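Long-range contact in putative methylase (Clostridium difficile, PDB 3LDU), which binds GTP in its Rossmann-like methyltransferase domain and is probably an RNA-binding enzyme that methylates guanine in ribosomal RNA: residues L28-I33 against I49-M54. Numbering follows the deposited sequence.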
loop_
_atom_site.group_PDB
_atom_site.type_symbol
_atom_site.label_atom_id
_atom_site.label_comp_id
_atom_site.label_asym_id
_atom_site.label_seq_id
_atom_site.Cartn_x
_atom_site.Cartn_y
_atom_site.Cartn_z
ATOM N N LEU A 28 1.406 14.177 6.318
ATOM C CA LEU A 28 1.017 13.935 7.717
ATOM C C LEU A 28 1.826 14.813 8.663
ATOM O O LEU A 28 1.550 14.864 9.864
ATOM C CB LEU A 28 1.204 12.465 8.105
ATOM C CG LEU A 28 0.299 11.437 7.432
ATOM C CD1 LEU A 28 0.583 10.044 7.994
ATOM C CD2 LEU A 28 -1.143 11.815 7.662
ATOM N N GLY A 29 2.833 15.494 8.121
ATOM C CA GLY A 29 3.651 16.397 8.911
ATOM C C GLY A 29 4.921 15.775 9.445
ATOM O O GLY A 29 5.599 16.367 10.285
ATOM N N TYR A 30 5.271 14.591 8.953
ATOM C CA TYR A 30 6.422 13.873 9.520
ATOM C C TYR A 30 7.706 14.009 8.721
ATOM O O TYR A 30 7.689 14.177 7.497
ATOM C CB TYR A 30 6.102 12.394 9.735
ATOM C CG TYR A 30 4.947 12.169 10.680
ATOM C CD1 TYR A 30 4.853 12.892 11.862
ATOM C CD2 TYR A 30 3.953 11.231 10.398
ATOM C CE1 TYR A 30 3.810 12.701 12.736
ATOM C CE2 TYR A 30 2.901 11.030 11.274
ATOM C CZ TYR A 30 2.838 11.771 12.441
ATOM O OH TYR A 30 1.810 11.594 13.336
ATOM N N GLU A 31 8.820 13.917 9.440
ATOM C CA GLU A 31 10.145 14.039 8.863
ATOM C C GLU A 31 10.629 12.710 8.292
ATOM O O GLU A 31 10.667 11.696 8.995
ATOM C CB GLU A 31 11.123 14.525 9.937
ATOM C CG GLU A 31 12.544 14.721 9.435
ATOM C CD GLU A 31 13.536 14.972 10.559
ATOM O OE1 GLU A 31 13.142 14.875 11.743
ATOM O OE2 GLU A 31 14.710 15.260 10.253
ATOM N N ILE A 32 11.011 12.717 7.023
ATOM C CA ILE A 32 11.611 11.536 6.401
ATOM C C ILE A 32 13.107 11.432 6.691
ATOM O O ILE A 32 13.876 12.341 6.370
ATOM C CB ILE A 32 11.369 11.526 4.891
ATOM C CG1 ILE A 32 9.864 11.404 4.629
ATOM C CG2 ILE A 32 12.137 10.381 4.223
ATOM C CD1 ILE A 32 9.489 11.420 3.199
ATOM N N ILE A 33 13.506 10.316 7.298
ATOM C CA ILE A 33 14.882 10.092 7.717
ATOM C C ILE A 33 15.712 9.411 6.638
ATOM O O ILE A 33 16.876 9.749 6.429
ATOM C CB ILE A 33 14.916 9.205 9.002
ATOM C CG1 ILE A 33 14.387 9.994 10.192
ATOM C CG2 ILE A 33 16.318 8.685 9.261
ATOM C CD1 ILE A 33 14.880 11.430 10.211
ATOM N N ILE A 49 2.047 6.298 15.192
ATOM C CA ILE A 49 1.665 4.922 14.893
ATOM C C ILE A 49 0.204 4.877 14.447
ATOM O O ILE A 49 -0.135 4.273 13.412
ATOM C CB ILE A 49 1.910 3.981 16.091
ATOM C CG1 ILE A 49 3.414 3.800 16.320
ATOM C CG2 ILE A 49 1.278 2.611 15.820
ATOM C CD1 ILE A 49 3.752 2.971 17.587
ATOM N N ALA A 50 -0.658 5.539 15.217
ATOM C CA ALA A 50 -2.082 5.612 14.905
ATOM C C ALA A 50 -2.338 6.310 13.563
ATOM O O ALA A 50 -3.067 5.805 12.698
ATOM C CB ALA A 50 -2.838 6.326 16.037
ATOM N N LYS A 51 -1.739 7.484 13.391
ATOM C CA LYS A 51 -1.963 8.267 12.171
ATOM C C LYS A 51 -1.433 7.582 10.926
ATOM O O LYS A 51 -2.053 7.667 9.875
ATOM C CB LYS A 51 -1.338 9.662 12.281
ATOM C CG LYS A 51 -2.244 10.685 12.964
ATOM C CD LYS A 51 -1.523 12.010 13.186
ATOM C CE LYS A 51 -0.944 12.567 11.892
ATOM N NZ LYS A 51 -0.282 13.888 12.119
ATOM N N SER A 52 -0.283 6.922 11.038
ATOM C CA SER A 52 0.325 6.260 9.873
ATOM C C SER A 52 -0.513 5.085 9.392
ATOM O O SER A 52 -0.796 4.958 8.198
ATOM C CB SER A 52 1.752 5.815 10.198
ATOM O OG SER A 52 2.559 6.950 10.451
ATOM N N ASN A 53 -0.931 4.231 10.316
ATOM C CA ASN A 53 -1.841 3.141 9.980
ATOM C C ASN A 53 -3.180 3.652 9.455
ATOM O O ASN A 53 -3.758 3.077 8.532
ATOM C CB ASN A 53 -2.078 2.251 11.212
ATOM C CG ASN A 53 -0.943 1.296 11.443
ATOM O OD1 ASN A 53 -0.723 0.386 10.647
ATOM N ND2 ASN A 53 -0.197 1.498 12.530
HETATM N N MSE A 54 -3.662 4.748 10.030
HETATM C CA MSE A 54 -4.980 5.268 9.662
HETATM C C MSE A 54 -4.999 5.847 8.252
HETATM O O MSE A 54 -5.974 5.667 7.501
HETATM C CB MSE A 54 -5.409 6.354 10.645
HETATM C CG MSE A 54 -6.769 6.978 10.354
HETATM SE SE MSE A 54 -8.251 5.692 10.392
HETATM C CE MSE A 54 -7.736 4.637 11.874
#
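K51 reaches from helix 48-55 to the Schellman motif that ends helix 18-27, within the RlmL-type ferredoxin-like domain. Its NZ donates a hydrogen bond of 3.1 Å to L28 O, in the carbonyl plane and with a C=O...N angle of 147°. The lysine chain is extended except for one bend at chi3 (55°), which turns the ammonium group back toward this carbonyl. Along the way it passes obliquely across the hydroxyl end of Y30: CD lies 3.4 Å and CE 3.3 Å from Y30 OH. L28 O also lies over the centre of one face of the Y30 ring, 4.1 Å above its plane. The L28 side chain packs beside helix 48-55, with L28 CD1 4.2 Å from S52 CA. Further out, G29 has positive phi (95°), which lets the chain leave the helix and turn into edge strand 31-36. D45 OD1 hydrogen-bonds Y30 OH, and the Y30 side chain also touches I25 of helix 18-27. S52 OG is engaged chiefly by G48 O, one turn back in its own helix, and only approaches Y30 CE2, at 4.2 Å.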